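PDB 2O0Y: transcriptional regulator from Rhodococcus sp., which probably binds DNA as an IclR-family transcription factor, pairing a helix-turn-helix domain with a GAF-like C-terminal domain. Local coordinates for residues 106-118 with 220-232. Residues are numbered along the deposited sequence; the frame is centred on the assembly and turned at random.
Sequences LSADTGETVNLYI and VAALTLGGPTGRF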
ATOM      1  N   LEU B 106     -15.006 -13.610  23.040  1.00 27.54           N
ATOM      2  CA  LEU B 106     -16.101 -13.995  22.126  1.00 28.08           C
ATOM      3  C   LEU B 106     -15.896 -15.429  21.669  1.00 29.12           C
ATOM      4  O   LEU B 106     -16.854 -16.213  21.617  1.00 28.22           O
ATOM      5  CB  LEU B 106     -16.100 -13.064  20.870  1.00 27.59           C
ATOM      6  CG  LEU B 106     -17.223 -13.375  19.880  1.00 27.33           C
ATOM      7  CD1 LEU B 106     -18.612 -13.407  20.637  1.00 22.92           C
ATOM      8  CD2 LEU B 106     -17.190 -12.376  18.708  1.00 26.34           C
ATOM      9  N   SER B 107     -14.670 -15.772  21.291  1.00 28.79           N
ATOM     10  CA  SER B 107     -14.394 -17.172  20.898  1.00 30.51           C
ATOM     11  C   SER B 107     -14.700 -18.148  22.040  1.00 30.88           C
ATOM     12  O   SER B 107     -15.368 -19.173  21.845  1.00 31.10           O
ATOM     13  CB  SER B 107     -12.961 -17.334  20.420  1.00 31.21           C
ATOM     14  OG  SER B 107     -12.818 -18.634  19.938  1.00 32.99           O
ATOM     15  N   ALA B 108     -14.267 -17.814  23.250  1.00 31.07           N
ATOM     16  CA  ALA B 108     -14.562 -18.639  24.433  1.00 30.79           C
ATOM     17  C   ALA B 108     -16.060 -18.720  24.691  1.00 32.12           C
ATOM     18  O   ALA B 108     -16.582 -19.781  25.061  1.00 30.88           O
ATOM     19  CB  ALA B 108     -13.883 -18.070  25.662  1.00 30.73           C
ATOM     20  N   ASP B 109     -16.751 -17.594  24.520  1.00 32.23           N
ATOM     21  CA  ASP B 109     -18.179 -17.497  24.873  1.00 32.81           C
ATOM     22  C   ASP B 109     -19.034 -18.243  23.833  1.00 32.65           C
ATOM     23  O   ASP B 109     -20.076 -18.790  24.165  1.00 32.78           O
ATOM     24  CB  ASP B 109     -18.581 -16.009  24.912  1.00 32.82           C
ATOM     25  CG  ASP B 109     -18.154 -15.297  26.210  1.00 34.44           C
ATOM     26  OD1 ASP B 109     -17.630 -15.958  27.135  1.00 35.19           O
ATOM     27  OD2 ASP B 109     -18.367 -14.056  26.317  1.00 30.71           O
ATOM     28  N   THR B 110     -18.602 -18.277  22.566  1.00 30.64           N
ATOM     29  CA  THR B 110     -19.447 -18.925  21.541  1.00 29.27           C
ATOM     30  C   THR B 110     -18.966 -20.337  21.181  1.00 28.95           C
ATOM     31  O   THR B 110     -19.741 -21.147  20.678  1.00 27.82           O
ATOM     32  CB  THR B 110     -19.482 -18.114  20.216  1.00 28.05           C
ATOM     33  OG1 THR B 110     -18.132 -17.949  19.767  1.00 28.13           O
ATOM     34  CG2 THR B 110     -20.137 -16.726  20.390  1.00 28.22           C
ATOM     35  N   GLY B 111     -17.673 -20.618  21.382  1.00 28.51           N
ATOM     36  CA  GLY B 111     -17.106 -21.913  20.999  1.00 27.67           C
ATOM     37  C   GLY B 111     -16.690 -21.952  19.539  1.00 27.97           C
ATOM     38  O   GLY B 111     -16.288 -23.008  19.009  1.00 26.40           O
ATOM     39  N   GLU B 112     -16.757 -20.779  18.883  1.00 27.65           N
ATOM     40  CA  GLU B 112     -16.442 -20.641  17.465  1.00 26.15           C
ATOM     41  C   GLU B 112     -15.212 -19.770  17.214  1.00 26.65           C
ATOM     42  O   GLU B 112     -14.872 -18.915  18.057  1.00 26.44           O
ATOM     43  CB  GLU B 112     -17.639 -20.057  16.703  1.00 26.67           C
ATOM     44  CG  GLU B 112     -18.949 -20.793  16.885  1.00 26.07           C
ATOM     45  CD  GLU B 112     -18.938 -22.239  16.481  1.00 28.76           C
ATOM     46  OE1 GLU B 112     -17.957 -22.685  15.867  1.00 28.47           O
ATOM     47  OE2 GLU B 112     -19.968 -22.920  16.717  1.00 24.77           O
ATOM     48  N   THR B 113     -14.555 -20.014  16.076  1.00 24.88           N
ATOM     49  CA  THR B 113     -13.442 -19.197  15.617  1.00 26.75           C
ATOM     50  C   THR B 113     -13.972 -17.817  15.275  1.00 27.27           C
ATOM     51  O   THR B 113     -15.011 -17.716  14.616  1.00 28.27           O
ATOM     52  CB  THR B 113     -12.775 -19.819  14.395  1.00 26.39           C
ATOM     53  OG1 THR B 113     -12.106 -21.032  14.825  1.00 25.74           O
ATOM     54  CG2 THR B 113     -11.700 -18.811  13.778  1.00 26.83           C
ATOM     55  N   VAL B 114     -13.267 -16.773  15.741  1.00 26.88           N
ATOM     56  CA  VAL B 114     -13.644 -15.394  15.510  1.00 25.33           C
ATOM     57  C   VAL B 114     -12.648 -14.833  14.514  1.00 26.47           C
ATOM     58  O   VAL B 114     -11.463 -14.809  14.801  1.00 27.02           O
ATOM     59  CB  VAL B 114     -13.578 -14.589  16.795  1.00 24.88           C
ATOM     60  CG1 VAL B 114     -13.874 -13.144  16.497  1.00 22.77           C
ATOM     61  CG2 VAL B 114     -14.609 -15.149  17.807  1.00 24.84           C
ATOM     62  N   ASN B 115     -13.134 -14.353  13.357  1.00 27.04           N
ATOM     63  CA  ASN B 115     -12.268 -13.797  12.280  1.00 29.00           C
ATOM     64  C   ASN B 115     -12.544 -12.312  12.139  1.00 29.50           C
ATOM     65  O   ASN B 115     -13.712 -11.917  12.120  1.00 29.49           O
ATOM     66  CB  ASN B 115     -12.654 -14.462  10.948  1.00 28.84           C
ATOM     67  CG  ASN B 115     -12.228 -15.930  10.895  1.00 33.70           C
ATOM     68  OD1 ASN B 115     -11.101 -16.261  11.250  1.00 36.89           O
ATOM     69  ND2 ASN B 115     -13.137 -16.805  10.519  1.00 36.91           N
ATOM     70  N   LEU B 116     -11.508 -11.491  11.993  1.00 29.17           N
ATOM     71  CA  LEU B 116     -11.730 -10.077  11.711  1.00 28.67           C
ATOM     72  C   LEU B 116     -11.353  -9.927  10.259  1.00 27.92           C
ATOM     73  O   LEU B 116     -10.184 -10.125   9.903  1.00 26.75           O
ATOM     74  CB  LEU B 116     -10.844  -9.152  12.562  1.00 29.00           C
ATOM     75  CG  LEU B 116     -11.189  -7.642  12.550  1.00 29.95           C
ATOM     76  CD1 LEU B 116     -10.646  -6.996  13.799  1.00 36.07           C
ATOM     77  CD2 LEU B 116     -10.470  -6.942  11.422  1.00 31.82           C
ATOM     78  N   TYR B 117     -12.321  -9.580   9.414  1.00 27.15           N
ATOM     79  CA  TYR B 117     -12.046  -9.485   7.978  1.00 27.93           C
ATOM     80  C   TYR B 117     -12.059  -8.065   7.516  1.00 27.88           C
ATOM     81  O   TYR B 117     -12.828  -7.280   8.053  1.00 26.87           O
ATOM     82  CB  TYR B 117     -13.212 -10.099   7.243  1.00 28.41           C
ATOM     83  CG  TYR B 117     -13.286 -11.571   7.096  1.00 28.26           C
ATOM     84  CD1 TYR B 117     -12.639 -12.192   6.028  1.00 29.97           C
ATOM     85  CD2 TYR B 117     -14.074 -12.360   7.968  1.00 28.22           C
ATOM     86  CE1 TYR B 117     -12.745 -13.572   5.842  1.00 32.36           C
ATOM     87  CE2 TYR B 117     -14.202 -13.730   7.766  1.00 28.83           C
ATOM     88  CZ  TYR B 117     -13.546 -14.316   6.686  1.00 33.57           C
ATOM     89  OH  TYR B 117     -13.632 -15.658   6.418  1.00 35.74           O
ATOM     90  N   ILE B 118     -11.235  -7.737   6.504  1.00 27.69           N
ATOM     91  CA  ILE B 118     -11.407  -6.511   5.751  1.00 27.07           C
ATOM     92  C   ILE B 118     -11.573  -6.823   4.263  1.00 28.36           C
ATOM     93  O   ILE B 118     -11.368  -7.968   3.835  1.00 28.52           O
ATOM     94  CB  ILE B 118     -10.148  -5.594   5.964  1.00 28.00           C
ATOM     95  CG1 ILE B 118      -8.882  -6.359   5.559  1.00 27.46           C
ATOM     96  CG2 ILE B 118     -10.070  -5.137   7.426  1.00 25.62           C
ATOM     97  CD1 ILE B 118      -7.602  -5.490   5.351  1.00 30.85           C
ATOM     98  N   VAL B 220     -15.634  -0.691   8.236  1.00 27.24           N
ATOM     99  CA  VAL B 220     -14.224  -0.867   7.874  1.00 25.80           C
ATOM    100  C   VAL B 220     -13.795  -2.325   8.013  1.00 26.19           C
ATOM    101  O   VAL B 220     -12.763  -2.716   7.526  1.00 26.08           O
ATOM    102  CB  VAL B 220     -13.286   0.009   8.725  1.00 26.14           C
ATOM    103  CG1 VAL B 220     -13.526   1.543   8.385  1.00 26.00           C
ATOM    104  CG2 VAL B 220     -13.431  -0.274  10.216  1.00 26.43           C
ATOM    105  N   ALA B 221     -14.595  -3.131   8.685  1.00 25.28           N
ATOM    106  CA  ALA B 221     -14.225  -4.539   8.880  1.00 25.64           C
ATOM    107  C   ALA B 221     -15.476  -5.283   9.260  1.00 26.46           C
ATOM    108  O   ALA B 221     -16.512  -4.668   9.496  1.00 25.41           O
ATOM    109  CB  ALA B 221     -13.156  -4.679   9.990  1.00 26.39           C
ATOM    110  N   ALA B 222     -15.393  -6.611   9.306  1.00 26.77           N
ATOM    111  CA  ALA B 222     -16.559  -7.433   9.644  1.00 27.10           C
ATOM    112  C   ALA B 222     -16.124  -8.418  10.720  1.00 27.58           C
ATOM    113  O   ALA B 222     -15.205  -9.219  10.509  1.00 29.68           O
ATOM    114  CB  ALA B 222     -17.027  -8.146   8.423  1.00 25.68           C
ATOM    115  N   LEU B 223     -16.706  -8.318  11.907  1.00 27.19           N
ATOM    116  CA  LEU B 223     -16.383  -9.237  12.969  1.00 26.52           C
ATOM    117  C   LEU B 223     -17.213 -10.512  12.743  1.00 27.37           C
ATOM    118  O   LEU B 223     -18.454 -10.469  12.778  1.00 27.16           O
ATOM    119  CB  LEU B 223     -16.740  -8.627  14.313  1.00 26.34           C
ATOM    120  CG  LEU B 223     -16.429  -9.485  15.551  1.00 28.55           C
ATOM    121  CD1 LEU B 223     -14.877  -9.557  15.757  1.00 25.19           C
ATOM    122  CD2 LEU B 223     -17.038  -8.896  16.800  1.00 25.56           C
ATOM    123  N   THR B 224     -16.550 -11.655  12.559  1.00 27.55           N
ATOM    124  CA  THR B 224     -17.245 -12.798  12.034  1.00 27.66           C
ATOM    125  C   THR B 224     -17.019 -14.111  12.825  1.00 29.19           C
ATOM    126  O   THR B 224     -15.884 -14.471  13.082  1.00 28.15           O
ATOM    127  CB  THR B 224     -16.821 -12.992  10.577  1.00 27.60           C
ATOM    128  OG1 THR B 224     -17.061 -11.754   9.869  1.00 28.08           O
ATOM    129  CG2 THR B 224     -17.633 -14.100   9.893  1.00 26.32           C
ATOM    130  N   LEU B 225     -18.107 -14.855  13.102  1.00 29.94           N
ATOM    131  CA  LEU B 225     -18.013 -16.252  13.603  1.00 29.86           C
ATOM    132  C   LEU B 225     -18.200 -17.191  12.430  1.00 30.28           C
ATOM    133  O   LEU B 225     -19.076 -16.967  11.632  1.00 30.52           O
ATOM    134  CB  LEU B 225     -19.155 -16.530  14.583  1.00 30.45           C
ATOM    135  CG  LEU B 225     -19.333 -15.691  15.837  1.00 30.13           C
ATOM    136  CD1 LEU B 225     -20.448 -16.323  16.645  1.00 28.24           C
ATOM    137  CD2 LEU B 225     -18.038 -15.659  16.669  1.00 29.79           C
ATOM    138  N   GLY B 226     -17.370 -18.220  12.280  1.00 30.41           N
ATOM    139  CA  GLY B 226     -17.643 -19.254  11.274  1.00 30.29           C
ATOM    140  C   GLY B 226     -17.421 -20.576  11.929  1.00 30.04           C
ATOM    141  O   GLY B 226     -16.509 -20.715  12.764  1.00 31.41           O
ATOM    142  N   GLY B 227     -18.247 -21.551  11.573  1.00 29.91           N
ATOM    143  CA  GLY B 227     -18.096 -22.873  12.130  1.00 28.40           C
ATOM    144  C   GLY B 227     -19.067 -23.830  11.510  1.00 28.43           C
ATOM    145  O   GLY B 227     -19.715 -23.508  10.522  1.00 27.09           O
ATOM    146  N   PRO B 228     -19.181 -25.031  12.094  1.00 27.13           N
ATOM    147  CA  PRO B 228     -20.108 -26.029  11.594  1.00 27.17           C
ATOM    148  C   PRO B 228     -21.567 -25.605  11.733  1.00 27.53           C
ATOM    149  O   PRO B 228     -21.966 -25.082  12.771  1.00 27.83           O
ATOM    150  CB  PRO B 228     -19.796 -27.259  12.456  1.00 26.48           C
ATOM    151  CG  PRO B 228     -19.113 -26.727  13.661  1.00 26.03           C
ATOM    152  CD  PRO B 228     -18.387 -25.524  13.230  1.00 26.93           C
ATOM    153  N   THR B 229     -22.359 -25.826  10.680  1.00 27.85           N
ATOM    154  CA  THR B 229     -23.793 -25.446  10.670  1.00 27.67           C
ATOM    155  C   THR B 229     -24.545 -26.051  11.859  1.00 27.27           C
ATOM    156  O   THR B 229     -25.423 -25.415  12.450  1.00 26.99           O
ATOM    157  CB  THR B 229     -24.405 -25.883   9.348  1.00 27.90           C
ATOM    158  OG1 THR B 229     -23.800 -25.080   8.340  1.00 29.72           O
ATOM    159  CG2 THR B 229     -25.955 -25.737   9.323  1.00 26.85           C
ATOM    160  N   GLY B 230     -24.129 -27.238  12.269  1.00 26.31           N
ATOM    161  CA  GLY B 230     -24.788 -27.949  13.351  1.00 26.07           C
ATOM    162  C   GLY B 230     -24.652 -27.268  14.714  1.00 27.33           C
ATOM    163  O   GLY B 230     -25.322 -27.671  15.651  1.00 25.61           O
ATOM    164  N   ARG B 231     -23.770 -26.255  14.835  1.00 27.18           N
ATOM    165  CA  ARG B 231     -23.655 -25.486  16.075  1.00 27.99           C
ATOM    166  C   ARG B 231     -24.380 -24.141  15.992  1.00 29.84           C
ATOM    167  O   ARG B 231     -24.605 -23.497  17.019  1.00 30.09           O
ATOM    168  CB  ARG B 231     -22.169 -25.243  16.413  1.00 28.34           C
ATOM    169  CG  ARG B 231     -21.507 -26.508  17.014  1.00 26.45           C
ATOM    170  CD  ARG B 231     -20.326 -26.160  17.960  1.00 24.20           C
ATOM    171  NE  ARG B 231     -19.201 -25.527  17.294  1.00 29.25           N
ATOM    172  CZ  ARG B 231     -18.147 -26.195  16.820  1.00 31.63           C
ATOM    173  NH1 ARG B 231     -18.130 -27.512  16.901  1.00 31.57           N
ATOM    174  NH2 ARG B 231     -17.142 -25.555  16.246  1.00 29.47           N
ATOM    175  N   PHE B 232     -24.729 -23.736  14.776  1.00 30.90           N
ATOM    176  CA  PHE B 232     -25.489 -22.507  14.525  1.00 33.04           C
ATOM    177  C   PHE B 232     -26.947 -22.878  14.466  1.00 34.40           C
ATOM    178  O   PHE B 232     -27.619 -22.695  13.438  1.00 36.29           O
ATOM    179  CB  PHE B 232     -25.060 -21.838  13.222  1.00 32.56           C
ATOM    180  CG  PHE B 232     -23.706 -21.165  13.276  1.00 32.91           C
ATOM    181  CD1 PHE B 232     -22.536 -21.912  13.341  1.00 31.69           C
ATOM    182  CD2 PHE B 232     -23.600 -19.759  13.233  1.00 31.17           C
ATOM    183  CE1 PHE B 232     -21.297 -21.268  13.377  1.00 29.45           C
ATOM    184  CE2 PHE B 232     -22.366 -19.135  13.271  1.00 30.76           C
ATOM    185  CZ  PHE B 232     -21.229 -19.899  13.336  1.00 32.38           C
TER
HETATM  186  O   HOH W   1     -15.506 -22.431  14.463  1.00 21.60           O
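E112 and R231 show how an ion pair can close the end of a strand pair. The guanidinium grips side-on: R231 NE donates to E112 OE2 at 2.8 Å and R231 NH2 to E112 OE1 at 3.0 Å. Although the two planes lie only 19° apart, NE meets OE2 from above the carboxylate plane. A bend at chi2 (-59°) turns the carboxylate toward the arginine, and P228 CG rests over one guanidinium face. Where the strands splay, one water donates to E112 OE1 and G226 O and accepts from T113 N. Beyond it, N115 and Y117 form antiparallel hydrogen-bonded pairs with T224 and A222, the straightest bond running from N115 N to T224 O (2.8 Å, 175°). These are central strands of the antiparallel sheet in the GAF-like IclR C-terminal domain. On its helix-covered face, V114 CG2 lies alongside L225 CD2 at 3.6 Å, while T110 CG2 meets L225 CD1 tip to tip. The opposite face carries Y117, whose ring edge abuts T224 CB. Further out, Y240 OH bonds E112 OE2 and V136 O receives R231 NH2, while S107 OG holds E112 O at 2.8 Å and T110 OG1 accepts from E112 N in an ST turn.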